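Local coordinates for methylmalonyl-CoA carboxyltransferase 5S subunit (Propionibacterium freudenreichii subsp. shermanii, PDB 1RQB), which catalyses the transfer of a carboxyl group from the biotin of the 1.3S subunit to pyruvate, forming oxaloacetate, with one cobalt ion bound per subunit, at residues 222-227 and 246-251; 26-31 and 61-66; 233-238 and 266-271; 133-138 and 159-164; 205-210 and 242-247. All coordinates share one frame; numbering follows the deposited sequence.

Contact 1: residues 222-227 and 246-251; sequences QINLHC and VDVVDT. With CO (cobalt (II) ion), chain B.
His226 and Asp250 meet across two neighbouring parallel strands of the TIM barrel, right at the metal. The NE2 of His226 binds the cobalt ion at 2.2 Å, and water 4 is another ligand; Asp34, His228 and the carboxylated Lys195 belong to the same site. At the ring's other nitrogen, His226 ND1 donates to Asp250 OD2 over 2.7 Å. The carboxylate oxygen lies close to the imidazole plane, although the carboxylate itself is turned 72° from the ring. CG of His226 stands anti to the backbone N (chi1 -180°), which carries the ring out toward the cobalt ion. Asp250 OD2 also forms a salt bridge with Arg135.

Behind this pair the backbones fix the spacing: Leu225 N donates to Val248 O, and Asp250 N to Leu225 O at 2.9 Å. Water 1 joins Asn224 OD1 to Asp250 OD1. Asn224 lies alongside Val248, its CG 3.5 Å from Val248 CB, while its ND2 donates to Gln222 OE1. At the far end Asp247 OD2 takes the N-H of Ile223 at 2.8 Å and pairs with Lys214, and Ile223 O receives the N-H groups of both Asp247 and Val248.

With ND1 committed as donor, NE2 is left to offer its lone pair to cobalt, and the carboxylate behind the ring probably strengthens that donation.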
# COMPACT_ATOMS: atom_id res chain seq x y z
N GLN A 222 22.10 16.77 7.57
CA GLN A 222 21.15 15.70 7.90
C GLN A 222 19.76 16.03 7.35
O GLN A 222 19.19 17.08 7.62
CB GLN A 222 21.03 15.49 9.42
CG GLN A 222 19.92 14.48 9.75
CD GLN A 222 19.78 14.13 11.23
OE1 GLN A 222 18.74 13.63 11.65
NE2 GLN A 222 20.83 14.38 12.01
N ILE A 223 19.23 15.10 6.57
CA ILE A 223 17.89 15.27 5.99
C ILE A 223 17.02 14.07 6.38
O ILE A 223 17.43 12.92 6.26
CB ILE A 223 17.95 15.35 4.45
CG1 ILE A 223 18.84 16.52 4.02
CG2 ILE A 223 16.55 15.55 3.91
CD1 ILE A 223 19.21 16.50 2.54
N ASN A 224 15.82 14.38 6.88
CA ASN A 224 14.83 13.37 7.28
C ASN A 224 13.65 13.49 6.31
O ASN A 224 13.14 14.59 6.09
CB ASN A 224 14.32 13.65 8.70
CG ASN A 224 15.35 13.34 9.79
OD1 ASN A 224 14.99 12.93 10.89
ND2 ASN A 224 16.61 13.56 9.49
N LEU A 225 13.21 12.39 5.72
CA LEU A 225 12.09 12.47 4.77
C LEU A 225 10.81 11.92 5.41
O LEU A 225 10.80 10.82 5.96
CB LEU A 225 12.43 11.70 3.49
CG LEU A 225 11.34 11.61 2.42
CD1 LEU A 225 11.00 13.00 1.90
CD2 LEU A 225 11.83 10.71 1.28
N HIS A 226 9.75 12.72 5.33
CA HIS A 226 8.43 12.37 5.88
C HIS A 226 7.42 12.33 4.74
O HIS A 226 6.98 13.37 4.25
CB HIS A 226 7.99 13.42 6.91
CG HIS A 226 6.66 13.15 7.54
ND1 HIS A 226 6.49 12.30 8.61
CD2 HIS A 226 5.42 13.61 7.23
CE1 HIS A 226 5.21 12.24 8.93
NE2 HIS A 226 4.53 13.03 8.11
N CYS A 227 7.05 11.13 4.30
CA CYS A 227 6.08 11.01 3.20
C CYS A 227 4.88 10.17 3.65
O CYS A 227 5.05 9.13 4.29
CB CYS A 227 6.68 10.25 2.01
SG CYS A 227 7.81 11.14 0.95
N VAL A 246 19.60 10.34 1.70
CA VAL A 246 18.80 10.77 2.86
C VAL A 246 19.26 10.01 4.11
O VAL A 246 19.57 8.82 4.06
CB VAL A 246 17.28 10.58 2.60
CG1 VAL A 246 16.86 9.11 2.79
CG2 VAL A 246 16.49 11.51 3.51
N ASP A 247 19.26 10.71 5.24
CA ASP A 247 19.77 10.15 6.50
C ASP A 247 18.72 9.34 7.26
O ASP A 247 19.06 8.31 7.84
CB ASP A 247 20.28 11.29 7.38
CG ASP A 247 21.37 12.10 6.69
OD1 ASP A 247 22.55 11.72 6.84
OD2 ASP A 247 21.04 13.07 5.98
N VAL A 248 17.48 9.81 7.28
CA VAL A 248 16.41 9.15 8.05
C VAL A 248 15.09 9.21 7.28
O VAL A 248 14.80 10.21 6.63
CB VAL A 248 16.15 9.91 9.40
CG1 VAL A 248 14.98 9.24 10.19
CG2 VAL A 248 17.43 9.97 10.25
N VAL A 249 14.28 8.15 7.34
CA VAL A 249 12.96 8.19 6.69
C VAL A 249 11.90 7.84 7.74
O VAL A 249 12.17 7.05 8.65
CB VAL A 249 12.88 7.23 5.46
CG1 VAL A 249 13.86 7.71 4.36
CG2 VAL A 249 13.19 5.81 5.86
N ASP A 250 10.72 8.46 7.65
CA ASP A 250 9.63 8.21 8.61
C ASP A 250 8.70 7.12 8.08
O ASP A 250 8.32 7.12 6.91
CB ASP A 250 8.77 9.47 8.83
CG ASP A 250 9.56 10.64 9.40
OD1 ASP A 250 10.78 10.51 9.59
OD2 ASP A 250 8.92 11.69 9.66
N THR A 251 8.31 6.20 8.96
CA THR A 251 7.41 5.10 8.59
C THR A 251 6.49 4.77 9.77
O THR A 251 6.69 5.25 10.88
CB THR A 251 8.21 3.81 8.21
OG1 THR A 251 8.94 3.37 9.36
CG2 THR A 251 9.21 4.10 7.08
CO CO B . 2.47 13.67 8.39
O HOH W 1 12.45 11.97 11.65
O HOH W 2 8.83 9.05 4.95
O HOH W 3 6.32 6.81 4.87
O HOH W 4 0.42 14.42 9.00

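Contact 2: residues 26-31 and 61-66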
# COMPACT_ATOMS: atom_id res chain seq x y z
N GLY A 26 18.56 5.71 9.00
CA GLY A 26 17.79 5.78 10.24
C GLY A 26 16.30 5.75 9.95
O GLY A 26 15.85 6.18 8.89
N ILE A 27 15.52 5.27 10.92
CA ILE A 27 14.06 5.20 10.76
C ILE A 27 13.37 5.88 11.94
O ILE A 27 13.72 5.64 13.10
CB ILE A 27 13.56 3.74 10.77
CG1 ILE A 27 14.13 2.98 9.57
CG2 ILE A 27 12.01 3.73 10.80
CD1 ILE A 27 13.64 3.44 8.24
N THR A 28 12.41 6.74 11.63
CA THR A 28 11.60 7.40 12.67
C THR A 28 10.22 6.74 12.65
O THR A 28 9.59 6.64 11.60
CB THR A 28 11.47 8.91 12.41
OG1 THR A 28 12.67 9.56 12.81
CG2 THR A 28 10.29 9.52 13.21
N GLU A 29 9.77 6.25 13.81
CA GLU A 29 8.47 5.58 13.93
C GLU A 29 7.38 6.61 14.22
O GLU A 29 7.53 7.47 15.09
CB GLU A 29 8.53 4.52 15.04
CG GLU A 29 7.21 3.75 15.27
CD GLU A 29 6.70 3.04 14.02
OE1 GLU A 29 7.43 2.22 13.39
OE2 GLU A 29 5.54 3.29 13.66
N LEU A 30 6.25 6.49 13.52
CA LEU A 30 5.16 7.47 13.62
C LEU A 30 3.88 6.90 14.25
O LEU A 30 2.89 7.61 14.36
CB LEU A 30 4.79 7.96 12.22
CG LEU A 30 5.91 8.57 11.38
CD1 LEU A 30 5.44 8.71 9.92
CD2 LEU A 30 6.27 9.94 11.95
N VAL A 31 3.90 5.64 14.68
CA VAL A 31 2.67 5.02 15.19
C VAL A 31 2.03 5.76 16.36
O VAL A 31 0.81 5.77 16.49
CB VAL A 31 2.89 3.52 15.60
CG1 VAL A 31 3.79 3.42 16.83
CG2 VAL A 31 1.53 2.85 15.88
N TYR A 61 14.92 2.62 16.62
CA TYR A 61 14.52 3.79 15.81
C TYR A 61 15.43 4.99 16.10
O TYR A 61 15.94 5.14 17.21
CB TYR A 61 13.10 4.19 16.16
CG TYR A 61 12.05 3.17 15.81
CD1 TYR A 61 11.30 2.55 16.81
CD2 TYR A 61 11.75 2.88 14.48
CE1 TYR A 61 10.26 1.66 16.49
CE2 TYR A 61 10.72 2.00 14.14
CZ TYR A 61 9.98 1.40 15.16
OH TYR A 61 8.92 0.58 14.83
N TRP A 62 15.60 5.85 15.11
CA TRP A 62 16.39 7.08 15.29
C TRP A 62 15.62 7.99 16.25
O TRP A 62 16.20 8.62 17.14
CB TRP A 62 16.61 7.79 13.95
CG TRP A 62 17.45 9.03 14.12
CD1 TRP A 62 18.80 9.08 14.33
CD2 TRP A 62 16.97 10.38 14.22
NE1 TRP A 62 19.19 10.39 14.57
CE2 TRP A 62 18.09 11.20 14.51
CE3 TRP A 62 15.71 10.97 14.10
CZ2 TRP A 62 17.98 12.59 14.68
CZ3 TRP A 62 15.60 12.36 14.27
CH2 TRP A 62 16.73 13.15 14.56
N SER A 63 14.31 8.07 16.05
CA SER A 63 13.43 8.85 16.93
C SER A 63 12.03 8.24 16.89
O SER A 63 11.71 7.45 16.01
CB SER A 63 13.36 10.34 16.50
OG SER A 63 12.63 10.51 15.30
N VAL A 64 11.23 8.62 17.87
CA VAL A 64 9.84 8.15 18.01
C VAL A 64 8.93 9.39 18.06
O VAL A 64 8.96 10.15 19.02
CB VAL A 64 9.68 7.35 19.32
CG1 VAL A 64 8.23 6.90 19.49
CG2 VAL A 64 10.63 6.12 19.29
N GLU A 65 8.14 9.60 17.01
CA GLU A 65 7.26 10.78 17.03
C GLU A 65 6.10 10.45 17.97
O GLU A 65 5.40 9.45 17.76
CB GLU A 65 6.76 11.10 15.62
CG GLU A 65 6.11 12.48 15.53
CD GLU A 65 5.32 12.69 14.25
OE1 GLU A 65 5.64 13.64 13.50
OE2 GLU A 65 4.39 11.89 14.00
N CYS A 66 5.88 11.25 19.00
CA CYS A 66 4.81 10.88 19.95
C CYS A 66 4.09 12.10 20.52
O CYS A 66 3.31 11.96 21.47
CB CYS A 66 5.43 10.10 21.11
SG CYS A 66 6.71 11.04 21.97
O HOH W 5 5.64 6.84 17.20
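Glu29 lays its side chain over the ring of Tyr61 where strands 23-29 and 63-68 run side by side in the TIM barrel. It starts by covering the phenol: Glu29 CB sits 3.4 Å from the Tyr61 ring centroid and only 10° off the normal, a CH-pi contact. CG lies near Tyr61 CZ and OH. The chain then bends at chi2 (57°), turning the carboxylate toward the hydroxyl. At the tip the two oxygens divide their work. OE1 takes a weak hydrogen bond from Tyr61 OH at 2.6 Å and is also hydrogen-bonded to Thr265; OE2 accepts from Val31 N at 3.0 Å through its anti lone pair, capping the turn into the next helix, and also from Ile253 N.

Ile27 approaches the same phenol at its edge, with CG2 3.8 Å from Tyr61 CD2. The backbones hold the strands together through Trp62 N to Ile27 O, Glu29 N to Ser63 O and Glu65 N to Glu29 O. On the face carrying Thr28 and Ser63, the two hydroxyls lie 2.7 Å apart, OG1 to OG, and Ser63 OG is hydrogen-bonded to Gln100; Thr28 OG1 also reaches the edge of the Trp62 indole.

Toward the active site, Glu65 pairs with the substrate-binding Arg33 and accepts from the backbone N of Asp34, a cobalt ligand. At that same carboxylate, Leu30 CD2 touches Glu65 OE2 at 3.4 Å.

Contact 3: residues 233-238 and 266-271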
# COMPACT_ATOMS: atom_id res chain seq x y z
N VAL A 233 2.73 6.23 -4.33
CA VAL A 233 4.00 6.26 -5.07
C VAL A 233 5.21 6.51 -4.17
O VAL A 233 6.35 6.34 -4.60
CB VAL A 233 4.04 7.42 -6.14
CG1 VAL A 233 2.72 7.48 -6.94
CG2 VAL A 233 4.26 8.78 -5.45
N THR A 234 4.98 6.87 -2.91
CA THR A 234 6.10 7.33 -2.07
C THR A 234 7.02 6.25 -1.52
O THR A 234 8.11 6.58 -1.05
CB THR A 234 5.61 8.24 -0.93
OG1 THR A 234 4.73 7.50 -0.08
CG2 THR A 234 4.87 9.46 -1.51
N GLU A 235 6.66 4.97 -1.51
CA GLU A 235 7.67 4.04 -0.99
C GLU A 235 8.81 3.97 -2.01
O GLU A 235 9.98 3.79 -1.67
CB GLU A 235 7.11 2.65 -0.73
CG GLU A 235 8.14 1.75 -0.04
CD GLU A 235 7.54 0.48 0.53
OE1 GLU A 235 6.71 0.58 1.45
OE2 GLU A 235 7.88 -0.61 0.05
N VAL A 236 8.48 4.14 -3.28
CA VAL A 236 9.54 4.15 -4.30
C VAL A 236 10.34 5.44 -4.13
O VAL A 236 11.55 5.47 -4.35
CB VAL A 236 8.95 4.08 -5.71
CG1 VAL A 236 10.08 4.05 -6.74
CG2 VAL A 236 8.09 2.81 -5.83
N SER A 237 9.67 6.52 -3.72
CA SER A 237 10.34 7.80 -3.48
C SER A 237 11.33 7.64 -2.32
O SER A 237 12.43 8.19 -2.35
CB SER A 237 9.32 8.91 -3.17
OG SER A 237 8.44 9.09 -4.27
N LEU A 238 10.94 6.89 -1.28
CA LEU A 238 11.85 6.65 -0.15
C LEU A 238 13.11 5.93 -0.66
O LEU A 238 14.23 6.26 -0.26
CB LEU A 238 11.18 5.78 0.91
CG LEU A 238 10.53 6.49 2.10
CD1 LEU A 238 9.54 7.50 1.63
CD2 LEU A 238 9.88 5.46 3.01
N GLU A 266 8.28 -2.15 8.60
CA GLU A 266 8.92 -3.44 8.28
C GLU A 266 9.16 -3.57 6.78
O GLU A 266 10.18 -4.14 6.36
CB GLU A 266 8.06 -4.59 8.77
CG GLU A 266 7.76 -4.53 10.26
CD GLU A 266 6.35 -4.04 10.54
OE1 GLU A 266 6.03 -2.87 10.20
OE2 GLU A 266 5.55 -4.83 11.07
N SER A 267 8.25 -3.07 5.95
CA SER A 267 8.43 -3.17 4.50
C SER A 267 9.65 -2.35 4.07
O SER A 267 10.46 -2.79 3.25
CB SER A 267 7.18 -2.68 3.77
OG SER A 267 6.07 -3.50 4.08
N VAL A 268 9.79 -1.15 4.63
CA VAL A 268 10.93 -0.29 4.28
C VAL A 268 12.23 -0.95 4.74
O VAL A 268 13.24 -0.92 4.03
CB VAL A 268 10.77 1.12 4.89
CG1 VAL A 268 12.07 1.91 4.76
CG2 VAL A 268 9.66 1.86 4.16
N ALA A 269 12.22 -1.59 5.90
CA ALA A 269 13.46 -2.23 6.37
C ALA A 269 13.79 -3.45 5.50
O ALA A 269 14.94 -3.64 5.10
CB ALA A 269 13.33 -2.67 7.84
N GLU A 270 12.79 -4.27 5.19
CA GLU A 270 13.03 -5.50 4.41
C GLU A 270 13.43 -5.23 2.96
O GLU A 270 14.23 -5.96 2.39
CB GLU A 270 11.78 -6.39 4.41
CG GLU A 270 11.40 -6.91 5.78
CD GLU A 270 12.04 -8.25 6.11
OE1 GLU A 270 13.00 -8.68 5.42
OE2 GLU A 270 11.58 -8.89 7.08
N MSE A 271 12.90 -4.17 2.35
CA MSE A 271 13.17 -3.91 0.93
C MSE A 271 14.64 -3.57 0.67
O MSE A 271 15.08 -3.62 -0.47
CB MSE A 271 12.32 -2.74 0.43
CG MSE A 271 12.76 -1.38 0.96
SE MSE A 271 11.66 0.13 0.30
CE MSE A 271 12.84 1.62 0.69
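Leu238 and Val268 make the tight part of this contact between two helices on the outside of the TIM barrel. Their side chains meet at about a right angle, Leu238 CD2 lying 3.8 Å from Val268 CG2. Next to them the selenomethionine Met271 runs past Glu235 in the opposite direction. Its CG is placed between the backbone N and the carbonyl carbon (chi1 72°), and the extended chain beyond carries SE to 3.9 Å from both CG and OE2 of Glu235. CG and the carboxylate of Glu235 both lie beside the selenium. The looser end of the same side chain is its methyl, Met271 CE, 4.5 Å from Leu238 CB.

The axes of segments 234-238 and 266-271 pass 11.3 Å apart at closest and cross at -45°, a gap bridged by long side chains. Glu235 OE1 stays 4.0 Å from Ser267 CB. This side faces the dimer partner: Ser267 OG is hydrogen-bonded to Thr231 O of the second subunit, Glu270 forms a salt bridge with its Lys202, and Glu235 packs on its Gly232.

The two segments are thus held to each other by dispersion contacts over a small area, while Ser267 and Glu270 spend their polar ends on the second subunit.

Contact 4: residues 133-138 and 159-164; sequences VFRVFD and HAQGTI
Gln161 OE1 is gripped by two nitrogens of one arginine: Arg135 NE at 2.8 Å and Arg135 NH2 at 3.0 Å. The grip is side-on, with the oxygen 1° out of the guanidinium plane and the amide turned only 23° from it. The two side chains lie alongside each other on neighbouring parallel strands, pointing the same way; the arginine bends at chi3 (-68°), which brings NE and NH2 to the same oxygen. The amide's NE2 is held by Ser191 and, weakly, by Asn224, so its rotation is set from both ends.

Arg135 CG is pressed close to Thr163 OG1 (3.0 Å), whose hydroxyl donates to Val136 O from well above the carbonyl plane. Val133 and His159 pack side by side on the face that carries Arg135, with Val133 CG1 3.9 Å from His159 CD2. The strands, part of a right-handed beta-alpha-beta unit of the barrel, are joined by Phe134 N to His159 O, Gln161 N to Phe134 O and Val136 N to Gln161 O.

With NE and NH2 on the neutral amide, NH1 is left for Asp250. Gln161 lies further out from the cobalt, positioning Arg135, whose positive charge probably stabilises the negative Asp250 carboxylate.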
# COMPACT_ATOMS: atom_id res chain seq x y z
N VAL A 133 13.57 15.97 20.00
CA VAL A 133 13.64 16.50 18.64
C VAL A 133 12.37 17.31 18.35
O VAL A 133 11.25 16.84 18.56
CB VAL A 133 13.74 15.36 17.59
CG1 VAL A 133 13.78 15.93 16.18
CG2 VAL A 133 14.99 14.51 17.85
N PHE A 134 12.56 18.54 17.88
CA PHE A 134 11.42 19.41 17.56
C PHE A 134 11.37 19.64 16.05
O PHE A 134 12.23 20.32 15.48
CB PHE A 134 11.56 20.77 18.24
CG PHE A 134 11.44 20.72 19.75
CD1 PHE A 134 12.50 20.29 20.54
CD2 PHE A 134 10.27 21.18 20.37
CE1 PHE A 134 12.40 20.31 21.95
CE2 PHE A 134 10.16 21.20 21.76
CZ PHE A 134 11.24 20.77 22.55
N ARG A 135 10.37 19.08 15.38
CA ARG A 135 10.22 19.34 13.95
C ARG A 135 9.37 20.60 13.81
O ARG A 135 8.16 20.58 14.03
CB ARG A 135 9.58 18.15 13.24
CG ARG A 135 9.29 18.41 11.75
CD ARG A 135 8.80 17.14 11.05
NE ARG A 135 9.85 16.14 10.95
CZ ARG A 135 9.67 14.89 10.54
NH1 ARG A 135 8.46 14.47 10.19
NH2 ARG A 135 10.71 14.07 10.44
N VAL A 136 10.01 21.72 13.49
CA VAL A 136 9.30 23.00 13.39
C VAL A 136 8.92 23.27 11.94
O VAL A 136 9.77 23.22 11.06
CB VAL A 136 10.21 24.16 13.89
CG1 VAL A 136 9.42 25.46 13.93
CG2 VAL A 136 10.76 23.83 15.28
N PHE A 137 7.64 23.55 11.68
CA PHE A 137 7.24 23.82 10.30
C PHE A 137 6.28 25.01 10.22
O PHE A 137 5.77 25.50 11.23
CB PHE A 137 6.62 22.56 9.65
CG PHE A 137 5.15 22.35 9.95
CD1 PHE A 137 4.18 22.60 8.99
CD2 PHE A 137 4.74 21.89 11.20
CE1 PHE A 137 2.82 22.41 9.25
CE2 PHE A 137 3.38 21.69 11.48
CZ PHE A 137 2.42 21.95 10.51
N ASP A 138 6.09 25.49 9.00
CA ASP A 138 5.16 26.59 8.72
C ASP A 138 4.37 26.19 7.47
O ASP A 138 4.95 25.81 6.46
CB ASP A 138 5.90 27.90 8.46
CG ASP A 138 4.95 29.04 8.17
OD1 ASP A 138 4.31 29.55 9.12
OD2 ASP A 138 4.83 29.43 6.99
N HIS A 159 17.31 19.24 19.77
CA HIS A 159 17.55 19.12 18.33
C HIS A 159 16.47 19.88 17.55
O HIS A 159 15.29 19.55 17.64
CB HIS A 159 17.53 17.64 17.93
CG HIS A 159 17.85 17.38 16.49
ND1 HIS A 159 18.98 16.70 16.10
CD2 HIS A 159 17.19 17.70 15.36
CE1 HIS A 159 18.99 16.61 14.78
NE2 HIS A 159 17.92 17.21 14.31
N ALA A 160 16.88 20.88 16.77
CA ALA A 160 15.91 21.67 15.99
C ALA A 160 15.90 21.17 14.55
O ALA A 160 16.91 21.23 13.84
CB ALA A 160 16.28 23.14 16.02
N GLN A 161 14.76 20.66 14.12
CA GLN A 161 14.64 20.16 12.74
C GLN A 161 13.75 21.12 11.95
O GLN A 161 12.54 21.19 12.16
CB GLN A 161 14.04 18.75 12.77
CG GLN A 161 13.96 18.09 11.42
CD GLN A 161 13.70 16.59 11.53
OE1 GLN A 161 12.56 16.14 11.46
NE2 GLN A 161 14.76 15.82 11.72
N GLY A 162 14.38 21.89 11.06
CA GLY A 162 13.65 22.86 10.24
C GLY A 162 12.93 22.09 9.16
O GLY A 162 13.50 21.19 8.56
N THR A 163 11.70 22.49 8.86
CA THR A 163 10.89 21.71 7.90
C THR A 163 10.55 22.49 6.63
O THR A 163 10.26 23.69 6.66
CB THR A 163 9.55 21.32 8.52
OG1 THR A 163 9.79 20.58 9.72
CG2 THR A 163 8.74 20.47 7.55
N ILE A 164 10.56 21.75 5.53
CA ILE A 164 10.16 22.27 4.22
C ILE A 164 8.93 21.46 3.79
O ILE A 164 9.01 20.23 3.68
CB ILE A 164 11.24 22.04 3.15
CG1 ILE A 164 12.48 22.88 3.46
CG2 ILE A 164 10.69 22.40 1.77
CD1 ILE A 164 13.69 22.48 2.64
O HOH W 6 7.63 24.34 6.74

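Contact 5: residues 205-210 and 242-247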
# COMPACT_ATOMS: atom_id res chain seq x y z
N PRO A 205 11.83 13.47 -8.35
CA PRO A 205 11.96 14.72 -7.59
C PRO A 205 12.60 14.45 -6.23
O PRO A 205 13.41 15.23 -5.74
CB PRO A 205 10.51 15.19 -7.46
CG PRO A 205 9.88 14.72 -8.74
CD PRO A 205 10.48 13.33 -8.93
N ALA A 206 12.25 13.32 -5.61
CA ALA A 206 12.84 12.97 -4.30
C ALA A 206 14.36 12.89 -4.44
O ALA A 206 15.11 13.49 -3.67
CB ALA A 206 12.28 11.61 -3.80
N TYR A 207 14.81 12.14 -5.43
CA TYR A 207 16.25 11.97 -5.68
C TYR A 207 16.89 13.33 -5.98
O TYR A 207 17.89 13.70 -5.37
CB TYR A 207 16.45 11.03 -6.88
CG TYR A 207 17.90 10.81 -7.26
CD1 TYR A 207 18.62 9.74 -6.73
CD2 TYR A 207 18.55 11.69 -8.12
CE1 TYR A 207 19.97 9.55 -7.06
CE2 TYR A 207 19.90 11.51 -8.46
CZ TYR A 207 20.60 10.45 -7.93
OH TYR A 207 21.92 10.28 -8.26
N ASP A 208 16.32 14.09 -6.92
CA ASP A 208 16.88 15.38 -7.35
C ASP A 208 16.98 16.40 -6.21
O ASP A 208 17.98 17.10 -6.08
CB ASP A 208 16.05 15.98 -8.48
CG ASP A 208 16.12 15.17 -9.77
OD1 ASP A 208 16.92 14.22 -9.84
OD2 ASP A 208 15.37 15.50 -10.71
N ILE A 209 15.94 16.51 -5.39
CA ILE A 209 15.97 17.50 -4.30
C ILE A 209 16.97 17.09 -3.21
O ILE A 209 17.77 17.91 -2.76
CB ILE A 209 14.55 17.69 -3.68
CG1 ILE A 209 13.64 18.38 -4.70
CG2 ILE A 209 14.62 18.55 -2.42
CD1 ILE A 209 12.14 18.29 -4.37
N ILE A 210 16.92 15.84 -2.78
CA ILE A 210 17.84 15.38 -1.73
C ILE A 210 19.28 15.51 -2.21
O ILE A 210 20.16 15.96 -1.47
CB ILE A 210 17.59 13.90 -1.35
CG1 ILE A 210 16.20 13.72 -0.74
CG2 ILE A 210 18.66 13.42 -0.37
CD1 ILE A 210 15.99 14.48 0.52
N ILE A 242 16.87 7.41 -0.52
CA ILE A 242 18.00 6.70 0.11
C ILE A 242 19.16 6.65 -0.89
O ILE A 242 20.32 6.83 -0.51
CB ILE A 242 17.56 5.28 0.55
CG1 ILE A 242 16.63 5.41 1.76
CG2 ILE A 242 18.80 4.40 0.87
CD1 ILE A 242 15.89 4.12 2.12
N GLU A 243 18.87 6.43 -2.16
CA GLU A 243 19.95 6.42 -3.16
C GLU A 243 20.59 7.81 -3.24
O GLU A 243 21.78 7.94 -3.51
CB GLU A 243 19.43 5.97 -4.54
CG GLU A 243 18.94 4.51 -4.55
CD GLU A 243 18.33 4.06 -5.89
OE1 GLU A 243 17.78 4.92 -6.62
OE2 GLU A 243 18.38 2.84 -6.19
N ALA A 244 19.80 8.86 -2.99
CA ALA A 244 20.33 10.23 -3.07
C ALA A 244 21.07 10.61 -1.79
O ALA A 244 21.69 11.68 -1.73
CB ALA A 244 19.20 11.21 -3.35
N GLY A 245 20.99 9.78 -0.76
CA GLY A 245 21.70 10.07 0.48
C GLY A 245 20.91 10.52 1.71
O GLY A 245 21.50 11.02 2.66
N VAL A 246 19.60 10.34 1.70
CA VAL A 246 18.80 10.77 2.86
C VAL A 246 19.26 10.01 4.11
O VAL A 246 19.57 8.82 4.06
CB VAL A 246 17.28 10.58 2.60
CG1 VAL A 246 16.86 9.11 2.79
CG2 VAL A 246 16.49 11.51 3.51
N ASP A 247 19.26 10.71 5.24
CA ASP A 247 19.77 10.15 6.50
C ASP A 247 18.72 9.34 7.26
O ASP A 247 19.06 8.31 7.84
CB ASP A 247 20.28 11.29 7.38
CG ASP A 247 21.37 12.10 6.69
OD1 ASP A 247 22.55 11.72 6.84
OD2 ASP A 247 21.04 13.07 5.98
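Ala244 fits its methyl group into a hollow on helix 203-217, between Tyr207 and Ile210. Helix 203-217 and the end of helix 234-243 lie in the outer layer of the TIM barrel, where successive helices pack around the strands. The bump is small and the hollow is close: Ala244 CB lies 3.5 Å from Tyr207 O on the floor, 3.7 Å from Tyr207 CD1 on one wall and 3.7 Å from Ile210 CB on another. A trans chi1 (179°) lays the Tyr207 ring toward the end of helix 234-243, and its CE1 extends the wall along the backbone of Glu243. Beyond the contact its OH is hydrogen-bonded to Glu18 O.

The chain leaves the helix just here. Gly245, with positive phi (107°), ends it in a Schellman motif, in which Gly245 N bonds back to Ile242 O at 3.0 Å. This turn lets the backbone slip past Ile210, whose CG2 faces the carbonyl of Ala244 and approaches Val246 N. Ile210 thus bulges against the helix end and the loop leading to strand 248-251, and it packs inward on Ile223 as well.

Glu243 forms a salt bridge with Lys240 of the second subunit. Deeper, toward the barrel strands, the two branched side chains meet at their ends, with Ile210 CD1 4.2 Å from Val246 CG2.

How the contacts relate
All five contacts belong to one TIM barrel. Contacts 1, 2 and 4 join neighbouring strands of its parallel sheet; contacts 3 and 5 lie in the helical layer and share helix 234-243. Along the chain contact 2 closes first, then contact 4, while contacts 1, 3 and 5 interweave toward the end of the barrel. Strands 23-29 and 248-251 are neighbours, which puts contacts 1 and 2 with centres about 10 Å apart and helps close the cylinder. Contacts 1 and 4, centres about 12 Å apart, have strand 191-193 between them, and their side chains meet inside the barrel near cobalt. Contact 5 shares Val246 and Asp247 with contact 1, and contact 3 looks outward to the second subunit.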